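Local atomic coordinates of tight junction protein ZO-3 (Homo sapiens, PDB entry 3KFV), a protein that links tight-junction membrane proteins such as claudins and occludin to the actin cytoskeleton as a MAGUK scaffold, of which this piece holds the SH3 and guanylate kinase-like domains. Residues L203-T206 / P207-E211; I226-S229 / R230-K234; K234-R237 / Q238-P242. All blocks are in the same frame, centred on the assembly; numbering follows the deposited sequence.

Interaction 1 of 3, residues L203-T206 / P207-E211; sequences LDVT and PSAIE
T206 and P207 join an extended loop to the first turn of helix 207-215. The chain is extended through V205 and T206 and turns helical at P207. T206 O accepts from I210 N at 3.1 Å, the first i to i+4 bond of the helix. The donor is tilted 16° from the carbonyl plane of T206. One step on, E211 N donates to P207 O, and the turn continues regularly.

T206 is the N-cap. Its OG1 takes the N-H of A209 in a nearly straight bond, 3.2 Å from OG1 to A209 N with an N-H...O angle of 173°. A chi1 of 60° sets OG1 between the backbone N and the carbonyl carbon, which turns the hydroxyl back over the open end of the helix. CG2 then lies anti to the carbonyl carbon. T206 thus supplies two acceptors, one from backbone and one from side chain, to successive N-H groups of the first turn. P207 has no N-H to satisfy and suits the first helical position.

Next to the polar cap lies a small apolar contact. V205 CB meets A209 CB at 3.5 Å, and both V205 methyls flank the same alanine methyl. V205 CG2 also approaches I210 CG1 at 4.2 Å. I210 CG1 also lies beside T206 O.

This cap lies in the guanylate kinase-like domain, just after strand 200-203 of the parallel sheet. V205 and I210 both pack on V149 of the adjacent strand 148-151, and I210 also reaches L151. P207 rests on L258 and S262 of helix 248-262, while S208 touches E120 in a loop.

Interaction 2 of 3, residues I226-S229 / R230-K234; sequences IPES and RPALK
S229 and A232 meet through a capping hydrogen bond at the start of helix 230-240. S229 OG accepts from A232 N at 3.3 Å, with an N-H...O angle of 154°. The chi1 of S229, 51°, swings OG toward the helix end and places it between its own N and carbonyl carbon. The second bond is made by the backbone: S229 O takes L233 N at 2.9 Å. The donor there is tilted 20° from the carbonyl plane. K234 N then donates to R230 O, and the helix is under way. With an alanine in place of S229, the N-H of A232 would probably be left without its side-chain acceptor, and the first turn would be less firmly anchored.

The van der Waals contacts gather round the methyl of A232. S229 OG and E228 OE1 both lie beside it, and E228 CB is also near. The E228 chain is extended beyond CG, and OE1 ends beside A232. P231 CD also packs against S229 CB at 3.6 Å. L233 CB lies beside S229 O, next to the backbone bond.

No salt bridge is made across this contact. R230 extends away from the cap with its chain straight from CG to NE, and it touches Y252 of helix 248-262. E228 contacts N273 in a loop, and L233 lies on P153.

Serine is a frequent N-cap residue. P231 lacks an N-H but is tolerated in the first turn, where no i to i-4 bond is needed. Here the cap ends the turn that leads out of strand 221-227 of the parallel guanylate kinase-like sheet.

Interaction 3 of 3, residues K234-R237 / Q238-P242; sequences KALR and QWLAP
L236 and L240 stand one turn apart on helix 230-240, and their side chains cross at a slant. L236 has CG anti to the backbone N (chi1 -176°), whereas in L240 CG lies anti to the carbonyl carbon. With these differing first torsions the two CD1 methyls, of L236 and L240, meet at 3.7 Å. L240 CB and CG also sit close to L236 O, the acceptor for L240 N at 3.0 Å.

R237 and A241 form the other pair. The methyl of A241 lies over one face of the guanidinium, with CB 4.2 Å from R237 NH1. The arginine chain is bent at chi3 (64°), which folds its end back toward the alanine. The charged end is held by residues beyond the turn: NH1 makes a salt bridge with D156 and a hydrogen bond with S244, and NH2 makes a weak bond to the carbonyl of P153. Several partners fix the group, so its rotation is probably restricted.

The end of W239 leads away from the turn, and its NE1 makes a weak hydrogen bond to T275 O. L236 O lies at the edge of the ring, near its plane, and W239 CB passes close to A235 O.

The backbone bonds follow the helical pattern. Q238 N donates to K234 O at 2.9 Å, and W239 N to A235 O. The helix ends at L240. A241 is the first residue to leave it, its N-H still bonded to R237 O.

In the guanylate kinase-like domain one flank of this helix end packs on neighbouring helices, while Q238 and W239 lie at the surface. L236 and L240 both pack on W279 of helix 278-290. R237, L240 and A241 touch I157 of helix 155-165, and R237 also meets L251 of helix 248-262.

How the interactions relate
All three interactions belong to the guanylate kinase-like domain. Interaction 1 comes first along the chain and opens helix 207-215, strand 221-227 follows, and interaction 2 opens helix 230-240. Interaction 3 begins on the segment where interaction 2 ends, and covers the later turns and end of that helix. Interactions 2 and 3 share K234, and their centres are about 10 Å apart. Interaction 1 stands apart, with its centre about 23 Å from that of interaction 2 and 25 Å from that of interaction 3, and touches neither. It lies near the centre of the chain, the other two toward one end. Together they mark two helix starts after strands of the parallel sheet and one helix end.

Interaction 1 of 3, residues L203-T206 / P207-E211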
ATOM      1  N   LEU A 203       3.748   3.168 -10.474  1.00 33.24           N
ATOM      2  CA  LEU A 203       2.627   2.263 -10.734  1.00 33.37           C
ATOM      3  C   LEU A 203       1.276   2.967 -10.815  1.00 36.54           C
ATOM      4  O   LEU A 203       0.947   3.819  -9.985  1.00 35.28           O
ATOM      5  CB  LEU A 203       2.543   1.201  -9.645  1.00 31.31           C
ATOM      6  CG  LEU A 203       3.691   0.212  -9.516  1.00 32.04           C
ATOM      7  CD1 LEU A 203       3.691  -0.389  -8.131  1.00 28.84           C
ATOM      8  CD2 LEU A 203       3.539  -0.862 -10.571  1.00 42.64           C
ATOM      9  N   ASP A 204       0.496   2.593 -11.823  1.00 38.17           N
ATOM     10  CA  ASP A 204      -0.886   3.022 -11.934  1.00 36.79           C
ATOM     11  C   ASP A 204      -1.722   1.769 -11.828  1.00 41.69           C
ATOM     12  O   ASP A 204      -1.906   1.062 -12.821  1.00 41.31           O
ATOM     13  CB  ASP A 204      -1.149   3.685 -13.282  1.00 40.00           C
ATOM     14  CG  ASP A 204      -2.519   4.328 -13.347  1.00 50.88           C
ATOM     15  OD1 ASP A 204      -3.131   4.511 -12.267  1.00 52.40           O
ATOM     16  OD2 ASP A 204      -2.982   4.654 -14.466  1.00 50.26           O
ATOM     17  N   VAL A 205      -2.218   1.486 -10.625  1.00 37.51           N
ATOM     18  CA  VAL A 205      -2.832   0.194 -10.358  1.00 33.02           C
ATOM     19  C   VAL A 205      -4.057   0.278  -9.459  1.00 34.84           C
ATOM     20  O   VAL A 205      -4.413   1.341  -8.959  1.00 40.95           O
ATOM     21  CB  VAL A 205      -1.817  -0.789  -9.736  1.00 35.32           C
ATOM     22  CG1 VAL A 205      -0.839  -1.287 -10.795  1.00 34.08           C
ATOM     23  CG2 VAL A 205      -1.084  -0.142  -8.561  1.00 30.12           C
ATOM     24  N   THR A 206      -4.693  -0.869  -9.264  1.00 34.56           N
ATOM     25  CA  THR A 206      -5.905  -0.963  -8.473  1.00 35.71           C
ATOM     26  C   THR A 206      -5.570  -1.124  -6.996  1.00 39.37           C
ATOM     27  O   THR A 206      -4.435  -1.447  -6.639  1.00 37.12           O
ATOM     28  CB  THR A 206      -6.726  -2.187  -8.901  1.00 37.89           C
ATOM     29  OG1 THR A 206      -5.937  -3.371  -8.711  1.00 39.57           O
ATOM     30  CG2 THR A 206      -7.131  -2.078 -10.365  1.00 28.35           C
ATOM     31  N   PRO A 207      -6.565  -0.894  -6.126  1.00 40.58           N
ATOM     32  CA  PRO A 207      -6.428  -1.193  -4.700  1.00 38.08           C
ATOM     33  C   PRO A 207      -5.968  -2.629  -4.468  1.00 40.96           C
ATOM     34  O   PRO A 207      -5.154  -2.875  -3.574  1.00 39.48           O
ATOM     35  CB  PRO A 207      -7.849  -0.998  -4.179  1.00 39.11           C
ATOM     36  CG  PRO A 207      -8.399   0.082  -5.050  1.00 41.21           C
ATOM     37  CD  PRO A 207      -7.810  -0.160  -6.419  1.00 38.82           C
ATOM     38  N   SER A 208      -6.483  -3.562  -5.266  1.00 42.21           N
ATOM     39  CA  SER A 208      -6.106  -4.968  -5.142  1.00 39.70           C
ATOM     40  C   SER A 208      -4.614  -5.152  -5.357  1.00 40.50           C
ATOM     41  O   SER A 208      -3.939  -5.788  -4.547  1.00 40.03           O
ATOM     42  CB  SER A 208      -6.887  -5.828  -6.131  1.00 46.94           C
ATOM     43  OG  SER A 208      -8.279  -5.584  -6.015  1.00 54.89           O
ATOM     44  N   ALA A 209      -4.099  -4.589  -6.448  1.00 38.45           N
ATOM     45  CA  ALA A 209      -2.662  -4.604  -6.702  1.00 38.48           C
ATOM     46  C   ALA A 209      -1.866  -4.088  -5.499  1.00 37.26           C
ATOM     47  O   ALA A 209      -0.832  -4.654  -5.126  1.00 35.20           O
ATOM     48  CB  ALA A 209      -2.338  -3.777  -7.931  1.00 39.25           C
ATOM     49  N   ILE A 210      -2.357  -3.010  -4.896  1.00 33.95           N
ATOM     50  CA  ILE A 210      -1.682  -2.400  -3.762  1.00 31.79           C
ATOM     51  C   ILE A 210      -1.599  -3.335  -2.559  1.00 32.47           C
ATOM     52  O   ILE A 210      -0.570  -3.390  -1.891  1.00 37.21           O
ATOM     53  CB  ILE A 210      -2.357  -1.085  -3.354  1.00 31.05           C
ATOM     54  CG1 ILE A 210      -2.351  -0.112  -4.528  1.00 30.32           C
ATOM     55  CG2 ILE A 210      -1.655  -0.469  -2.157  1.00 28.59           C
ATOM     56  CD1 ILE A 210      -3.071   1.186  -4.244  1.00 35.25           C
ATOM     57  N   GLU A 211      -2.671  -4.072  -2.287  1.00 34.16           N
ATOM     58  CA  GLU A 211      -2.696  -5.011  -1.166  1.00 34.73           C
ATOM     59  C   GLU A 211      -1.687  -6.148  -1.346  1.00 32.48           C
ATOM     60  O   GLU A 211      -1.071  -6.604  -0.386  1.00 31.46           O
ATOM     61  CB  GLU A 211      -4.108  -5.572  -0.960  1.00 39.23           C
ATOM     62  CG  GLU A 211      -5.171  -4.496  -0.794  1.00 46.19           C
ATOM     63  CD  GLU A 211      -6.518  -5.036  -0.321  1.00 58.24           C
ATOM     64  OE1 GLU A 211      -6.643  -6.268  -0.130  1.00 65.31           O
ATOM     65  OE2 GLU A 211      -7.457  -4.219  -0.139  1.00 57.32           O
TER

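Interaction 2 of 3, residues I226-S229 / R230-K234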
ATOM      1  N   ILE A 226      -6.640  14.643  -4.789  1.00 41.09           N
ATOM      2  CA  ILE A 226      -8.040  15.014  -4.634  1.00 41.12           C
ATOM      3  C   ILE A 226      -8.400  16.196  -5.521  1.00 44.23           C
ATOM      4  O   ILE A 226      -7.842  17.283  -5.364  1.00 49.30           O
ATOM      5  CB  ILE A 226      -8.375  15.381  -3.173  1.00 47.10           C
ATOM      6  CG1 ILE A 226      -7.645  14.457  -2.201  1.00 48.08           C
ATOM      7  CG2 ILE A 226      -9.877  15.308  -2.933  1.00 47.63           C
ATOM      8  CD1 ILE A 226      -7.797  14.858  -0.757  1.00 46.47           C
ATOM      9  N   PRO A 227      -9.345  15.988  -6.452  1.00 45.31           N
ATOM     10  CA  PRO A 227      -9.826  17.025  -7.369  1.00 48.22           C
ATOM     11  C   PRO A 227     -10.825  17.959  -6.696  1.00 50.94           C
ATOM     12  O   PRO A 227     -11.702  17.486  -5.978  1.00 49.93           O
ATOM     13  CB  PRO A 227     -10.552  16.223  -8.460  1.00 49.26           C
ATOM     14  CG  PRO A 227     -10.324  14.760  -8.135  1.00 50.12           C
ATOM     15  CD  PRO A 227     -10.023  14.704  -6.684  1.00 50.22           C
ATOM     16  N   GLU A 228     -10.682  19.262  -6.926  1.00 55.97           N
ATOM     17  CA  GLU A 228     -11.677  20.237  -6.493  1.00 56.62           C
ATOM     18  C   GLU A 228     -13.033  19.900  -7.087  1.00 61.29           C
ATOM     19  O   GLU A 228     -13.995  19.629  -6.362  1.00 65.56           O
ATOM     20  CB  GLU A 228     -11.290  21.636  -6.967  1.00 62.14           C
ATOM     21  CG  GLU A 228     -10.491  22.457  -5.983  1.00 70.78           C
ATOM     22  CD  GLU A 228      -9.936  23.715  -6.624  1.00 77.86           C
ATOM     23  OE1 GLU A 228      -9.961  23.796  -7.874  1.00 76.74           O
ATOM     24  OE2 GLU A 228      -9.471  24.614  -5.885  1.00 80.81           O
ATOM     25  N   SER A 229     -13.100  19.921  -8.415  1.00 57.10           N
ATOM     26  CA  SER A 229     -14.353  19.740  -9.135  1.00 58.22           C
ATOM     27  C   SER A 229     -14.101  19.230 -10.545  1.00 58.79           C
ATOM     28  O   SER A 229     -12.969  19.254 -11.028  1.00 59.92           O
ATOM     29  CB  SER A 229     -15.110  21.067  -9.204  1.00 62.22           C
ATOM     30  OG  SER A 229     -14.275  22.107  -9.683  1.00 58.10           O
ATOM     31  N   ARG A 230     -15.163  18.776 -11.205  1.00 56.33           N
ATOM     32  CA  ARG A 230     -15.065  18.296 -12.578  1.00 55.47           C
ATOM     33  C   ARG A 230     -14.534  19.378 -13.524  1.00 62.99           C
ATOM     34  O   ARG A 230     -13.658  19.114 -14.352  1.00 63.48           O
ATOM     35  CB  ARG A 230     -16.414  17.758 -13.054  1.00 55.18           C
ATOM     36  CG  ARG A 230     -16.945  16.632 -12.191  1.00 55.33           C
ATOM     37  CD  ARG A 230     -18.343  16.215 -12.607  1.00 64.23           C
ATOM     38  NE  ARG A 230     -18.838  15.083 -11.822  1.00 71.00           N
ATOM     39  CZ  ARG A 230     -19.315  15.179 -10.582  1.00 68.16           C
ATOM     40  NH1 ARG A 230     -19.355  16.357  -9.965  1.00 55.71           N
ATOM     41  NH2 ARG A 230     -19.746  14.092  -9.953  1.00 65.12           N
ATOM     42  N   PRO A 231     -15.057  20.605 -13.406  1.00 64.47           N
ATOM     43  CA  PRO A 231     -14.460  21.685 -14.197  1.00 60.32           C
ATOM     44  C   PRO A 231     -12.983  21.868 -13.854  1.00 57.27           C
ATOM     45  O   PRO A 231     -12.141  21.822 -14.750  1.00 58.49           O
ATOM     46  CB  PRO A 231     -15.258  22.917 -13.763  1.00 61.67           C
ATOM     47  CG  PRO A 231     -16.565  22.374 -13.296  1.00 60.89           C
ATOM     48  CD  PRO A 231     -16.250  21.053 -12.664  1.00 62.93           C
ATOM     49  N   ALA A 232     -12.682  22.066 -12.571  1.00 58.57           N
ATOM     50  CA  ALA A 232     -11.313  22.338 -12.126  1.00 54.70           C
ATOM     51  C   ALA A 232     -10.330  21.279 -12.616  1.00 53.16           C
ATOM     52  O   ALA A 232      -9.166  21.577 -12.885  1.00 46.59           O
ATOM     53  CB  ALA A 232     -11.258  22.454 -10.610  1.00 48.01           C
ATOM     54  N   LEU A 233     -10.812  20.046 -12.735  1.00 51.96           N
ATOM     55  CA  LEU A 233      -9.995  18.933 -13.193  1.00 50.78           C
ATOM     56  C   LEU A 233      -9.825  18.951 -14.711  1.00 55.00           C
ATOM     57  O   LEU A 233      -8.758  18.612 -15.234  1.00 51.70           O
ATOM     58  CB  LEU A 233     -10.617  17.608 -12.752  1.00 50.91           C
ATOM     59  CG  LEU A 233      -9.927  16.343 -13.266  1.00 49.94           C
ATOM     60  CD1 LEU A 233      -8.475  16.293 -12.808  1.00 43.32           C
ATOM     61  CD2 LEU A 233     -10.685  15.101 -12.821  1.00 47.73           C
ATOM     62  N   LYS A 234     -10.883  19.337 -15.418  1.00 58.44           N
ATOM     63  CA  LYS A 234     -10.831  19.445 -16.872  1.00 56.28           C
ATOM     64  C   LYS A 234      -9.848  20.536 -17.262  1.00 50.99           C
ATOM     65  O   LYS A 234      -9.092  20.392 -18.223  1.00 52.07           O
ATOM     66  CB  LYS A 234     -12.216  19.762 -17.434  1.00 57.82           C
ATOM     67  CG  LYS A 234     -12.301  19.694 -18.947  1.00 61.81           C
ATOM     68  CD  LYS A 234     -13.645  20.210 -19.443  1.00 68.64           C
ATOM     69  CE  LYS A 234     -13.703  20.234 -20.967  1.00 80.52           C
ATOM     70  NZ  LYS A 234     -14.940  20.903 -21.464  1.00 74.82           N
TER

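Interaction 3 of 3, residues K234-R237 / Q238-P242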
ATOM      1  N   LYS A 234     -10.883  19.337 -15.418  1.00 58.44           N
ATOM      2  CA  LYS A 234     -10.831  19.445 -16.872  1.00 56.28           C
ATOM      3  C   LYS A 234      -9.848  20.536 -17.262  1.00 50.99           C
ATOM      4  O   LYS A 234      -9.092  20.392 -18.223  1.00 52.07           O
ATOM      5  CB  LYS A 234     -12.216  19.762 -17.434  1.00 57.82           C
ATOM      6  CG  LYS A 234     -12.301  19.694 -18.947  1.00 61.81           C
ATOM      7  CD  LYS A 234     -13.645  20.210 -19.443  1.00 68.64           C
ATOM      8  CE  LYS A 234     -13.703  20.234 -20.967  1.00 80.52           C
ATOM      9  NZ  LYS A 234     -14.940  20.903 -21.464  1.00 74.82           N
ATOM     10  N   ALA A 235      -9.862  21.625 -16.502  1.00 48.92           N
ATOM     11  CA  ALA A 235      -8.938  22.726 -16.722  1.00 49.24           C
ATOM     12  C   ALA A 235      -7.512  22.234 -16.555  1.00 49.91           C
ATOM     13  O   ALA A 235      -6.698  22.331 -17.473  1.00 55.13           O
ATOM     14  CB  ALA A 235      -9.223  23.852 -15.755  1.00 50.13           C
ATOM     15  N   LEU A 236      -7.220  21.703 -15.374  1.00 51.63           N
ATOM     16  CA  LEU A 236      -5.905  21.147 -15.067  1.00 50.93           C
ATOM     17  C   LEU A 236      -5.399  20.195 -16.154  1.00 47.60           C
ATOM     18  O   LEU A 236      -4.251  20.280 -16.583  1.00 43.10           O
ATOM     19  CB  LEU A 236      -5.953  20.419 -13.722  1.00 47.31           C
ATOM     20  CG  LEU A 236      -4.649  19.846 -13.171  1.00 46.84           C
ATOM     21  CD1 LEU A 236      -3.570  20.915 -13.125  1.00 53.34           C
ATOM     22  CD2 LEU A 236      -4.884  19.273 -11.791  1.00 44.84           C
ATOM     23  N   ARG A 237      -6.261  19.284 -16.592  1.00 49.76           N
ATOM     24  CA  ARG A 237      -5.855  18.297 -17.585  1.00 47.56           C
ATOM     25  C   ARG A 237      -5.581  18.942 -18.937  1.00 49.25           C
ATOM     26  O   ARG A 237      -4.604  18.604 -19.599  1.00 50.07           O
ATOM     27  CB  ARG A 237      -6.883  17.165 -17.699  1.00 41.28           C
ATOM     28  CG  ARG A 237      -6.830  16.181 -16.533  1.00 39.88           C
ATOM     29  CD  ARG A 237      -7.552  14.864 -16.827  1.00 42.93           C
ATOM     30  NE  ARG A 237      -6.933  14.115 -17.917  1.00 42.99           N
ATOM     31  CZ  ARG A 237      -5.863  13.334 -17.785  1.00 45.15           C
ATOM     32  NH1 ARG A 237      -5.372  12.699 -18.840  1.00 45.04           N
ATOM     33  NH2 ARG A 237      -5.278  13.190 -16.603  1.00 44.73           N
ATOM     34  N   GLN A 238      -6.433  19.881 -19.336  1.00 51.98           N
ATOM     35  CA  GLN A 238      -6.282  20.552 -20.622  1.00 48.43           C
ATOM     36  C   GLN A 238      -4.956  21.294 -20.680  1.00 49.78           C
ATOM     37  O   GLN A 238      -4.347  21.419 -21.742  1.00 54.09           O
ATOM     38  CB  GLN A 238      -7.433  21.532 -20.857  1.00 53.64           C
ATOM     39  CG  GLN A 238      -7.583  21.970 -22.313  1.00 59.88           C
ATOM     40  CD  GLN A 238      -8.182  20.875 -23.189  1.00 67.41           C
ATOM     41  OE1 GLN A 238      -9.197  20.262 -22.833  1.00 62.02           O
ATOM     42  NE2 GLN A 238      -7.555  20.626 -24.340  1.00 53.60           N
ATOM     43  N   TRP A 239      -4.514  21.778 -19.524  1.00 48.58           N
ATOM     44  CA  TRP A 239      -3.291  22.566 -19.410  1.00 43.16           C
ATOM     45  C   TRP A 239      -2.039  21.690 -19.351  1.00 42.72           C
ATOM     46  O   TRP A 239      -1.025  22.017 -19.966  1.00 43.19           O
ATOM     47  CB  TRP A 239      -3.406  23.500 -18.196  1.00 45.23           C
ATOM     48  CG  TRP A 239      -2.127  24.038 -17.609  1.00 45.12           C
ATOM     49  CD1 TRP A 239      -1.614  23.750 -16.374  1.00 42.72           C
ATOM     50  CD2 TRP A 239      -1.228  24.987 -18.204  1.00 44.62           C
ATOM     51  NE1 TRP A 239      -0.446  24.448 -16.172  1.00 45.51           N
ATOM     52  CE2 TRP A 239      -0.184  25.212 -17.279  1.00 42.36           C
ATOM     53  CE3 TRP A 239      -1.195  25.657 -19.432  1.00 45.59           C
ATOM     54  CZ2 TRP A 239       0.877  26.077 -17.543  1.00 42.27           C
ATOM     55  CZ3 TRP A 239      -0.135  26.524 -19.692  1.00 43.14           C
ATOM     56  CH2 TRP A 239       0.882  26.726 -18.751  1.00 42.11           C
ATOM     57  N   LEU A 240      -2.121  20.565 -18.641  1.00 46.21           N
ATOM     58  CA  LEU A 240      -0.964  19.681 -18.456  1.00 44.39           C
ATOM     59  C   LEU A 240      -0.955  18.462 -19.382  1.00 43.80           C
ATOM     60  O   LEU A 240       0.097  17.869 -19.621  1.00 43.59           O
ATOM     61  CB  LEU A 240      -0.840  19.244 -16.992  1.00 41.64           C
ATOM     62  CG  LEU A 240      -0.473  20.359 -16.000  1.00 46.46           C
ATOM     63  CD1 LEU A 240      -0.383  19.816 -14.584  1.00 41.39           C
ATOM     64  CD2 LEU A 240       0.826  21.072 -16.388  1.00 39.53           C
ATOM     65  N   ALA A 241      -2.121  18.094 -19.901  1.00 43.85           N
ATOM     66  CA  ALA A 241      -2.229  16.999 -20.865  1.00 44.56           C
ATOM     67  C   ALA A 241      -3.105  17.418 -22.039  1.00 48.77           C
ATOM     68  O   ALA A 241      -4.157  16.819 -22.278  1.00 47.70           O
ATOM     69  CB  ALA A 241      -2.797  15.759 -20.204  1.00 41.04           C
ATOM     70  N   PRO A 242      -2.658  18.437 -22.790  1.00 47.66           N
ATOM     71  CA  PRO A 242      -3.458  19.084 -23.834  1.00 45.28           C
ATOM     72  C   PRO A 242      -4.026  18.073 -24.824  1.00 52.08           C
ATOM     73  O   PRO A 242      -5.222  18.098 -25.125  1.00 54.95           O
ATOM     74  CB  PRO A 242      -2.447  19.994 -24.542  1.00 46.79           C
ATOM     75  CG  PRO A 242      -1.316  20.161 -23.578  1.00 47.94           C
ATOM     76  CD  PRO A 242      -1.251  18.876 -22.819  1.00 48.23           C
TER